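Local coordinates for protein Cow rumen GH26 endo-mannanase (Metagenome, PDB 6UEH) that probably hydrolyses internal beta-1,4-mannosidic bonds in mannans such as galactomannan, and carries a calcium-binding accessory domain, at residues A[174-178]-A[179-183]; A[182-185]-A[186-189]; A[219-222]-A[223-227]; A[460-464]-A[465-469]. One frame throughout, in Å; residues are numbered along the deposited sequence.

Interaction 1 of 4, residues A[174-178]-A[179-183]; sequences QEIYG and GGNDG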
loop_
_atom_site.group_PDB
_atom_site.type_symbol
_atom_site.label_atom_id
_atom_site.label_comp_id
_atom_site.label_asym_id
_atom_site.label_seq_id
_atom_site.Cartn_x
_atom_site.Cartn_y
_atom_site.Cartn_z
ATOM N N GLN A 174 -14.023 -5.822 -5.587
ATOM C CA GLN A 174 -15.028 -4.875 -5.119
ATOM C C GLN A 174 -16.318 -5.043 -5.915
ATOM O O GLN A 174 -16.280 -5.135 -7.145
ATOM C CB GLN A 174 -14.521 -3.435 -5.243
ATOM C CG GLN A 174 -15.456 -2.388 -4.653
ATOM C CD GLN A 174 -15.360 -2.310 -3.137
ATOM O OE1 GLN A 174 -14.367 -2.730 -2.544
ATOM N NE2 GLN A 174 -16.396 -1.772 -2.504
ATOM N N GLU A 175 -17.452 -5.087 -5.220
ATOM C CA GLU A 175 -18.749 -5.159 -5.885
ATOM C C GLU A 175 -19.195 -3.767 -6.320
ATOM O O GLU A 175 -18.666 -2.759 -5.853
ATOM C CB GLU A 175 -19.811 -5.787 -4.973
ATOM C CG GLU A 175 -20.321 -4.866 -3.870
ATOM C CD GLU A 175 -21.528 -5.435 -3.141
ATOM O OE1 GLU A 175 -21.903 -6.596 -3.413
ATOM O OE2 GLU A 175 -22.106 -4.721 -2.294
ATOM N N ILE A 176 -20.178 -3.725 -7.211
ATOM C CA ILE A 176 -20.661 -2.473 -7.779
ATOM C C ILE A 176 -21.335 -1.602 -6.713
ATOM O O ILE A 176 -21.805 -2.107 -5.690
ATOM C CB ILE A 176 -21.650 -2.750 -8.943
ATOM C CG1 ILE A 176 -21.901 -1.493 -9.784
ATOM C CG2 ILE A 176 -22.947 -3.358 -8.419
ATOM C CD1 ILE A 176 -20.760 -1.134 -10.720
ATOM N N TYR A 177 -21.350 -0.292 -6.945
ATOM C CA TYR A 177 -22.067 0.642 -6.083
ATOM C C TYR A 177 -23.550 0.293 -6.034
ATOM O O TYR A 177 -24.079 -0.320 -6.964
ATOM C CB TYR A 177 -21.880 2.080 -6.573
ATOM C CG TYR A 177 -22.286 2.293 -8.018
ATOM C CD1 TYR A 177 -23.609 2.557 -8.361
ATOM C CD2 TYR A 177 -21.346 2.232 -9.040
ATOM C CE1 TYR A 177 -23.983 2.750 -9.680
ATOM C CE2 TYR A 177 -21.709 2.425 -10.359
ATOM C CZ TYR A 177 -23.027 2.683 -10.674
ATOM O OH TYR A 177 -23.387 2.874 -11.990
ATOM N N GLY A 178 -24.216 0.689 -4.952
ATOM C CA GLY A 178 -25.624 0.387 -4.757
ATOM C C GLY A 178 -26.491 0.833 -5.920
ATOM O O GLY A 178 -26.440 1.988 -6.331
ATOM N N GLY A 179 -27.277 -0.094 -6.460
ATOM C CA GLY A 179 -28.131 0.203 -7.596
ATOM C C GLY A 179 -27.471 -0.077 -8.936
ATOM O O GLY A 179 -28.149 -0.173 -9.958
ATOM N N GLY A 180 -26.146 -0.212 -8.931
ATOM C CA GLY A 180 -25.397 -0.441 -10.156
ATOM C C GLY A 180 -25.704 -1.765 -10.833
ATOM O O GLY A 180 -26.304 -2.655 -10.229
ATOM N N ASN A 181 -25.282 -1.890 -12.091
ATOM C CA ASN A 181 -25.521 -3.088 -12.899
ATOM C C ASN A 181 -26.993 -3.487 -12.957
ATOM O O ASN A 181 -27.316 -4.672 -13.055
ATOM C CB ASN A 181 -24.700 -4.270 -12.370
ATOM C CG ASN A 181 -23.207 -4.074 -12.543
ATOM O OD1 ASN A 181 -22.764 -3.255 -13.349
ATOM N ND2 ASN A 181 -22.420 -4.838 -11.793
ATOM N N ASP A 182 -27.875 -2.491 -12.892
ATOM C CA ASP A 182 -29.320 -2.712 -12.889
ATOM C C ASP A 182 -29.729 -3.714 -11.807
ATOM O O ASP A 182 -30.649 -4.507 -11.995
ATOM C CB ASP A 182 -29.793 -3.188 -14.266
ATOM C CG ASP A 182 -31.294 -3.040 -14.452
ATOM O OD1 ASP A 182 -31.898 -2.177 -13.780
ATOM O OD2 ASP A 182 -31.870 -3.791 -15.270
ATOM N N GLY A 183 -29.025 -3.681 -10.678
ATOM C CA GLY A 183 -29.350 -4.530 -9.548
ATOM C C GLY A 183 -28.551 -5.818 -9.460
ATOM O O GLY A 183 -28.639 -6.536 -8.465
HETATM O O HOH W 1 -23.480 0.084 -13.406
#
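I176 and Y177 close over G180 and N181. The tight part lies round I176. Its CG1 rests 3.7 Å from G180 CA, where any side chain would collide with it. CG1 is turned anti to the backbone N (chi1 -166°), which sets it against G180 CA and under one face of the Y177 ring, near the rim. CB of I176 meets the N181 amide at ND2, 3.6 Å away, and CD1 lies near OD1 of the same amide. The I176 and N181 side chains meet at a slant. ND2 of N181 is also held by a hydrogen bond to D184 O. An alanine in place of I176 would probably open a gap under the Y177 ring and beside G180, and leave the N181 amide with less to pack on. I176 also packs on Y185 and Y452.

The Y177 side is looser. CE1 of its ring is 3.5 Å from G180 CA. Its hydroxyl touches neither G180 nor N181 directly. A water links it to N181: it is hydrogen-bonded to Y177 OH at 3.1 Å and accepts from N181 N at 3.0 Å. Y177 and G179 are exposed.

The backbone is closed by G180 N, which donates to Y177 O at 2.9 Å with an N-H...O angle of 153°. G179 has a positive phi of 92°, where a side chain would press on G178 O. A glycine at this third position is characteristic of a type II beta turn. Here the turn lies in the loop between strand 169-174 and helix 187-196 of the GH26 (beta/alpha)8 barrel.

Interaction 2 of 4, residues A[182-185]-A[186-189]; sequences DGDY and ELEF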
loop_
_atom_site.group_PDB
_atom_site.type_symbol
_atom_site.label_atom_id
_atom_site.label_comp_id
_atom_site.label_asym_id
_atom_site.label_seq_id
_atom_site.Cartn_x
_atom_site.Cartn_y
_atom_site.Cartn_z
ATOM N N ASP A 182 -27.875 -2.491 -12.892
ATOM C CA ASP A 182 -29.320 -2.712 -12.889
ATOM C C ASP A 182 -29.729 -3.714 -11.807
ATOM O O ASP A 182 -30.649 -4.507 -11.995
ATOM C CB ASP A 182 -29.793 -3.188 -14.266
ATOM C CG ASP A 182 -31.294 -3.040 -14.452
ATOM O OD1 ASP A 182 -31.898 -2.177 -13.780
ATOM O OD2 ASP A 182 -31.870 -3.791 -15.270
ATOM N N GLY A 183 -29.025 -3.681 -10.678
ATOM C CA GLY A 183 -29.350 -4.530 -9.548
ATOM C C GLY A 183 -28.551 -5.818 -9.460
ATOM O O GLY A 183 -28.639 -6.536 -8.465
ATOM N N ASP A 184 -27.768 -6.116 -10.493
ATOM C CA ASP A 184 -26.993 -7.355 -10.520
ATOM C C ASP A 184 -25.614 -7.184 -9.878
ATOM O O ASP A 184 -24.631 -6.895 -10.558
ATOM C CB ASP A 184 -26.850 -7.859 -11.959
ATOM C CG ASP A 184 -26.084 -9.166 -12.048
ATOM O OD1 ASP A 184 -26.000 -9.887 -11.030
ATOM O OD2 ASP A 184 -25.570 -9.477 -13.143
ATOM N N TYR A 185 -25.547 -7.389 -8.567
ATOM C CA TYR A 185 -24.302 -7.215 -7.823
ATOM C C TYR A 185 -23.303 -8.341 -8.064
ATOM O O TYR A 185 -22.161 -8.268 -7.614
ATOM C CB TYR A 185 -24.587 -7.108 -6.323
ATOM C CG TYR A 185 -25.380 -5.884 -5.944
ATOM C CD1 TYR A 185 -24.744 -4.681 -5.673
ATOM C CD2 TYR A 185 -26.766 -5.927 -5.858
ATOM C CE1 TYR A 185 -25.462 -3.556 -5.329
ATOM C CE2 TYR A 185 -27.493 -4.806 -5.512
ATOM C CZ TYR A 185 -26.834 -3.623 -5.248
ATOM O OH TYR A 185 -27.547 -2.499 -4.905
ATOM N N GLU A 186 -23.727 -9.378 -8.775
ATOM C CA GLU A 186 -22.890 -10.558 -8.951
ATOM C C GLU A 186 -22.131 -10.562 -10.274
ATOM O O GLU A 186 -21.287 -11.429 -10.497
ATOM C CB GLU A 186 -23.740 -11.828 -8.842
ATOM C CG GLU A 186 -24.589 -11.887 -7.586
ATOM C CD GLU A 186 -23.772 -11.692 -6.321
ATOM O OE1 GLU A 186 -24.238 -10.964 -5.419
ATOM O OE2 GLU A 186 -22.666 -12.266 -6.227
ATOM N N LEU A 187 -22.426 -9.589 -11.134
ATOM C CA LEU A 187 -21.859 -9.526 -12.484
ATOM C C LEU A 187 -20.338 -9.694 -12.503
ATOM O O LEU A 187 -19.821 -10.597 -13.159
ATOM C CB LEU A 187 -22.240 -8.200 -13.155
ATOM C CG LEU A 187 -22.045 -8.063 -14.669
ATOM C CD1 LEU A 187 -23.034 -7.062 -15.230
ATOM C CD2 LEU A 187 -20.626 -7.644 -15.029
ATOM N N GLU A 188 -19.632 -8.821 -11.788
ATOM C CA GLU A 188 -18.172 -8.874 -11.734
ATOM C C GLU A 188 -17.672 -10.227 -11.237
ATOM O O GLU A 188 -16.659 -10.740 -11.708
ATOM C CB GLU A 188 -17.623 -7.764 -10.831
ATOM C CG GLU A 188 -17.501 -6.399 -11.497
ATOM C CD GLU A 188 -18.802 -5.620 -11.504
ATOM O OE1 GLU A 188 -19.843 -6.179 -11.095
ATOM O OE2 GLU A 188 -18.780 -4.441 -11.915
ATOM N N PHE A 189 -18.397 -10.805 -10.289
ATOM C CA PHE A 189 -17.975 -12.049 -9.664
ATOM C C PHE A 189 -18.213 -13.244 -10.580
ATOM O O PHE A 189 -17.377 -14.146 -10.664
ATOM C CB PHE A 189 -18.694 -12.221 -8.325
ATOM C CG PHE A 189 -18.452 -11.081 -7.380
ATOM C CD1 PHE A 189 -19.247 -9.945 -7.426
ATOM C CD2 PHE A 189 -17.403 -11.122 -6.476
ATOM C CE1 PHE A 189 -19.013 -8.883 -6.575
ATOM C CE2 PHE A 189 -17.164 -10.063 -5.620
ATOM C CZ PHE A 189 -17.968 -8.942 -5.674
HETATM O O HOH W 2 -20.620 -6.125 -8.496
#
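A capping turn that leads into helix 187-196 sets D184 against E186 and L187. It is a type I beta turn from D184 to L187. The D184 carboxylate folds back over the turn, its CG anti to the backbone N (chi1 -178°). OD1 accepts from E186 N at 3.2 Å, with an N-H...O angle of 148°. The N-H comes from above the carboxylate plane, 58° out of it. OD2 lies 3.6 Å from L187 CB, and the D184 and L187 side chains lie nearly perpendicular.

The Y185 carbonyl oxygen has two kinds of neighbour. The F189 ring brings its edge to it, with CD1 of F189 3.4 Å from Y185 O. A water donates to Y185 O at 2.8 Å and to E188 OE1 at 2.7 Å, so it ties the turn to the first part of the helix. E188 OE2 accepts from G453 N.

E186 is bent at chi2, which keeps its CD near Y185 C. Its carboxylate is paired with R203 and R231. These arginines probably offset the negative charge of E186, while the D184 carboxylate is likely to be favoured by the E186 N-H it accepts from and by the nearby helix start.

Interaction 3 of 4, residues A[219-222]-A[223-227]; sequences QTTE and RVIEW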
loop_
_atom_site.group_PDB
_atom_site.type_symbol
_atom_site.label_atom_id
_atom_site.label_comp_id
_atom_site.label_asym_id
_atom_site.label_seq_id
_atom_site.Cartn_x
_atom_site.Cartn_y
_atom_site.Cartn_z
ATOM N N GLN A 219 -29.005 -2.842 0.506
ATOM C CA GLN A 219 -28.858 -4.243 0.908
ATOM C C GLN A 219 -27.405 -4.709 1.026
ATOM O O GLN A 219 -27.122 -5.904 0.915
ATOM C CB GLN A 219 -29.609 -5.154 -0.070
ATOM C CG GLN A 219 -31.123 -5.023 -0.004
ATOM C CD GLN A 219 -31.721 -5.786 1.163
ATOM O OE1 GLN A 219 -31.451 -6.972 1.346
ATOM N NE2 GLN A 219 -32.533 -5.105 1.963
ATOM N N THR A 220 -26.491 -3.772 1.261
ATOM C CA THR A 220 -25.080 -4.109 1.437
ATOM C C THR A 220 -24.882 -5.062 2.617
ATOM O O THR A 220 -24.197 -6.073 2.492
ATOM C CB THR A 220 -24.214 -2.848 1.652
ATOM O OG1 THR A 220 -24.098 -2.128 0.417
ATOM C CG2 THR A 220 -22.818 -3.225 2.136
ATOM N N THR A 221 -25.497 -4.735 3.750
ATOM C CA THR A 221 -25.358 -5.529 4.968
ATOM C C THR A 221 -25.792 -6.978 4.759
ATOM O O THR A 221 -25.120 -7.904 5.213
ATOM C CB THR A 221 -26.165 -4.911 6.125
ATOM O OG1 THR A 221 -25.727 -3.564 6.343
ATOM C CG2 THR A 221 -25.976 -5.715 7.408
ATOM N N GLU A 222 -26.905 -7.172 4.058
ATOM C CA GLU A 222 -27.369 -8.516 3.738
ATOM C C GLU A 222 -26.362 -9.258 2.858
ATOM O O GLU A 222 -26.090 -10.436 3.080
ATOM C CB GLU A 222 -28.735 -8.469 3.050
ATOM C CG GLU A 222 -29.903 -8.169 3.983
ATOM C CD GLU A 222 -30.044 -6.691 4.315
ATOM O OE1 GLU A 222 -29.232 -5.880 3.823
ATOM O OE2 GLU A 222 -30.980 -6.340 5.067
ATOM N N ARG A 223 -25.804 -8.570 1.866
ATOM C CA ARG A 223 -24.838 -9.206 0.972
ATOM C C ARG A 223 -23.535 -9.538 1.697
ATOM O O ARG A 223 -22.878 -10.523 1.372
ATOM C CB ARG A 223 -24.558 -8.326 -0.250
ATOM C CG ARG A 223 -25.709 -8.286 -1.254
ATOM C CD ARG A 223 -25.309 -7.608 -2.562
ATOM N NE ARG A 223 -24.832 -6.244 -2.346
ATOM C CZ ARG A 223 -25.626 -5.189 -2.199
ATOM N NH1 ARG A 223 -26.944 -5.335 -2.237
ATOM N NH2 ARG A 223 -25.101 -3.986 -2.003
ATOM N N VAL A 224 -23.166 -8.723 2.682
ATOM C CA VAL A 224 -21.989 -9.017 3.496
ATOM C C VAL A 224 -22.217 -10.295 4.298
ATOM O O VAL A 224 -21.356 -11.175 4.349
ATOM C CB VAL A 224 -21.649 -7.862 4.457
ATOM C CG1 VAL A 224 -20.540 -8.277 5.415
ATOM C CG2 VAL A 224 -21.244 -6.620 3.678
ATOM N N ILE A 225 -23.389 -10.387 4.920
ATOM C CA ILE A 225 -23.772 -11.572 5.677
ATOM C C ILE A 225 -23.798 -12.804 4.777
ATOM O O ILE A 225 -23.283 -13.864 5.143
ATOM C CB ILE A 225 -25.147 -11.387 6.343
ATOM C CG1 ILE A 225 -25.071 -10.288 7.407
ATOM C CG2 ILE A 225 -25.633 -12.695 6.951
ATOM C CD1 ILE A 225 -26.399 -9.964 8.052
ATOM N N GLU A 226 -24.385 -12.651 3.594
ATOM C CA GLU A 226 -24.461 -13.736 2.624
ATOM C C GLU A 226 -23.065 -14.225 2.245
ATOM O O GLU A 226 -22.802 -15.427 2.232
ATOM C CB GLU A 226 -25.225 -13.281 1.376
ATOM C CG GLU A 226 -25.744 -14.411 0.494
ATOM C CD GLU A 226 -24.690 -14.965 -0.446
ATOM O OE1 GLU A 226 -23.703 -14.251 -0.728
ATOM O OE2 GLU A 226 -24.853 -16.116 -0.904
ATOM N N TRP A 227 -22.174 -13.285 1.948
ATOM C CA TRP A 227 -20.819 -13.620 1.518
ATOM C C TRP A 227 -20.065 -14.395 2.592
ATOM O O TRP A 227 -19.441 -15.418 2.311
ATOM C CB TRP A 227 -20.045 -12.351 1.150
ATOM C CG TRP A 227 -18.692 -12.627 0.563
ATOM C CD1 TRP A 227 -17.480 -12.481 1.179
ATOM C CD2 TRP A 227 -18.416 -13.111 -0.755
ATOM N NE1 TRP A 227 -16.467 -12.841 0.323
ATOM C CE2 TRP A 227 -17.016 -13.234 -0.872
ATOM C CE3 TRP A 227 -19.214 -13.453 -1.851
ATOM C CZ2 TRP A 227 -16.399 -13.675 -2.039
ATOM C CZ3 TRP A 227 -18.601 -13.895 -3.008
ATOM C CH2 TRP A 227 -17.207 -14.002 -3.092
#
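The R223 guanidinium lies over the first turn of its own helix, with Q219 and T220 on one face. Q219 O stands 3.2 Å above the guanidinium plane of R223 and T220 CA 3.4 Å above it, both toward the rim. The opposite face meets the Y185 ring in a cation-pi contact. Of the N-H groups, NH2 forms a salt bridge with E175 OE2 and NH1 donates to D218 O. The chain bends at chi3 (-58°), which swings the guanidinium back toward the helix start. A methionine here would probably leave the E175 carboxylate without this charged mate and the Y185 ring without its cation.

Q219 is the N-cap of helix 220-230, which links strands 202-206 and 234-238 in a beta-alpha-beta unit of the barrel. Q219 O accepts from R223 N at 3.1 Å. The next three i to i+4 bonds follow: V224 N to T220 O at 2.8 Å, then I225 to T221 and E226 to E222.

T220 OG1 is bonded to D218 OD1. Its CG2 points along the helix, anti to the backbone N, and meets V224 CG2 at 4.0 Å. V224 CG2 also sits 3.2 Å from T220 O. Both residues face F205 of strand 202-206. The E222 carboxylate turns to R298 of helix 280-301. I225 lies on the same helix through L299, and its CG1 is 3.2 Å from T221 O.

Interaction 4 of 4, residues A[460-464]-A[465-469]; sequences KNNAK and SDLKE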
loop_
_atom_site.group_PDB
_atom_site.type_symbol
_atom_site.label_atom_id
_atom_site.label_comp_id
_atom_site.label_asym_id
_atom_site.label_seq_id
_atom_site.Cartn_x
_atom_site.Cartn_y
_atom_site.Cartn_z
ATOM N N LYS A 460 -7.862 -4.017 -20.769
ATOM C CA LYS A 460 -6.841 -2.973 -20.720
ATOM C C LYS A 460 -6.339 -2.816 -19.288
ATOM O O LYS A 460 -5.241 -2.314 -19.056
ATOM C CB LYS A 460 -7.381 -1.640 -21.241
ATOM C CG LYS A 460 -8.319 -0.927 -20.281
ATOM C CD LYS A 460 -8.806 0.390 -20.858
ATOM C CE LYS A 460 -9.782 1.074 -19.914
ATOM N NZ LYS A 460 -10.347 2.314 -20.513
ATOM N N ASN A 461 -7.156 -3.250 -18.334
ATOM C CA ASN A 461 -6.786 -3.222 -16.925
ATOM C C ASN A 461 -6.281 -4.578 -16.448
ATOM O O ASN A 461 -5.233 -4.672 -15.809
ATOM C CB ASN A 461 -7.973 -2.774 -16.074
ATOM C CG ASN A 461 -8.265 -1.297 -16.218
ATOM O OD1 ASN A 461 -7.362 -0.465 -16.130
ATOM N ND2 ASN A 461 -9.529 -0.963 -16.457
ATOM N N ASN A 462 -7.038 -5.626 -16.751
ATOM C CA ASN A 462 -6.621 -6.986 -16.428
ATOM C C ASN A 462 -6.885 -7.934 -17.591
ATOM O O ASN A 462 -8.037 -8.204 -17.933
ATOM C CB ASN A 462 -7.332 -7.492 -15.167
ATOM C CG ASN A 462 -6.780 -6.874 -13.894
ATOM O OD1 ASN A 462 -5.691 -7.231 -13.438
ATOM N ND2 ASN A 462 -7.533 -5.950 -13.307
ATOM N N ALA A 463 -5.811 -8.428 -18.200
ATOM C CA ALA A 463 -5.923 -9.360 -19.317
ATOM C C ALA A 463 -6.479 -10.697 -18.843
ATOM O O ALA A 463 -6.205 -11.127 -17.723
ATOM C CB ALA A 463 -4.571 -9.554 -19.986
ATOM N N LYS A 464 -7.252 -11.354 -19.702
ATOM C CA LYS A 464 -7.853 -12.637 -19.356
ATOM C C LYS A 464 -6.802 -13.707 -19.060
ATOM O O LYS A 464 -6.973 -14.509 -18.143
ATOM C CB LYS A 464 -8.783 -13.112 -20.474
ATOM C CG LYS A 464 -10.052 -12.286 -20.613
ATOM C CD LYS A 464 -10.938 -12.820 -21.723
ATOM C CE LYS A 464 -12.215 -12.008 -21.852
ATOM N NZ LYS A 464 -13.078 -12.527 -22.950
ATOM N N SER A 465 -5.717 -13.715 -19.829
ATOM C CA SER A 465 -4.668 -14.712 -19.633
ATOM C C SER A 465 -3.989 -14.535 -18.277
ATOM O O SER A 465 -3.660 -15.517 -17.608
ATOM C CB SER A 465 -3.633 -14.645 -20.762
ATOM O OG SER A 465 -2.986 -13.386 -20.805
ATOM N N ASP A 466 -3.799 -13.285 -17.863
ATOM C CA ASP A 466 -3.199 -12.995 -16.563
ATOM C C ASP A 466 -4.152 -13.331 -15.421
ATOM O O ASP A 466 -3.732 -13.844 -14.382
ATOM C CB ASP A 466 -2.781 -11.528 -16.475
ATOM C CG ASP A 466 -1.619 -11.199 -17.386
ATOM O OD1 ASP A 466 -0.689 -12.028 -17.488
ATOM O OD2 ASP A 466 -1.639 -10.114 -18.006
ATOM N N LEU A 467 -5.432 -13.029 -15.613
ATOM C CA LEU A 467 -6.446 -13.344 -14.611
ATOM C C LEU A 467 -6.487 -14.842 -14.342
ATOM O O LEU A 467 -6.456 -15.278 -13.190
ATOM C CB LEU A 467 -7.823 -12.847 -15.056
ATOM C CG LEU A 467 -8.083 -11.356 -14.837
ATOM C CD1 LEU A 467 -9.388 -10.926 -15.492
ATOM C CD2 LEU A 467 -8.101 -11.041 -13.351
ATOM N N LYS A 468 -6.540 -15.625 -15.413
ATOM C CA LYS A 468 -6.583 -17.076 -15.290
ATOM C C LYS A 468 -5.312 -17.609 -14.639
ATOM O O LYS A 468 -5.362 -18.527 -13.817
ATOM C CB LYS A 468 -6.790 -17.727 -16.661
ATOM C CG LYS A 468 -8.141 -17.423 -17.285
ATOM C CD LYS A 468 -8.360 -18.210 -18.566
ATOM C CE LYS A 468 -7.337 -17.840 -19.622
ATOM N NZ LYS A 468 -7.579 -18.559 -20.907
ATOM N N GLU A 469 -4.174 -17.022 -14.994
ATOM C CA GLU A 469 -2.899 -17.492 -14.469
ATOM C C GLU A 469 -2.786 -17.280 -12.962
ATOM O O GLU A 469 -2.385 -18.190 -12.236
ATOM C CB GLU A 469 -1.729 -16.807 -15.179
ATOM C CG GLU A 469 -0.379 -17.342 -14.737
ATOM C CD GLU A 469 0.762 -16.902 -15.635
ATOM O OE1 GLU A 469 0.527 -16.085 -16.553
ATOM O OE2 GLU A 469 1.896 -17.379 -15.418
HETATM O O HOH W 3 -3.370 -8.337 -16.894
#
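A463 occupies the N-cap position of helix 464-471 and meets D466 and L467 of its first turn. The backbone bonds come first. L467 N donates to A463 O at 2.9 Å with an N-H...O angle of 160°. K468 N donates to K464 O at 3.0 Å.

The polar side-chain contact is made through water. One water accepts from A463 N at 2.8 Å and donates to D466 OD2 at 2.7 Å. A463 is the N-cap and D466 is the third residue of the helix. In a capping box the side chain of the third residue accepts directly from the N-cap N-H; here a water stands between the two. Alanine has no side-chain acceptor of its own for the N-H groups of the first turn. D466 OD2 also touches A463 CB, at 3.6 Å.

The nonpolar contact is made by L467, whose CG sits 4.0 Å from N462 CB. The same side chain packs beside the A463 carbonyl, with L467 CG 3.5 Å from A463 O. Beyond these, L467 packs on I432, I456 and L195. The N462 amide is buried and held from outside: OD1 accepts from I432 N, and ND2 donates to F455 O and D430 O.

The lysines take part through their aliphatic chains. K464 extends beyond CG and lies on Y191 and L195 of helix 187-196. K468 is bent at chi3 (-62°), which curls its CE back to 3.7 Å from K464 O.

How the interactions relate
Interactions 1, 2 and 3 form one cluster on the side of the GH26 barrel where the loop after strand 169-174 runs into helix 187-196. Interactions 1 and 2 share D182 and G183, and their centres are 6 Å apart. Y185 OH lies 2.9 Å from G179 N, a probable hydrogen bond between them. Interaction 3 is about 13 Å from both, centre to centre. R223 of interaction 3 reaches both, its NH2 3.1 Å from E175 OE2 of interaction 1. Interaction 4 stands apart, its nearest atoms about 8 Å from interaction 2. Helix 187-196 bridges them, since L195 packs on L467. None of the four includes a calcium ligand; that site is in the CBM6 region.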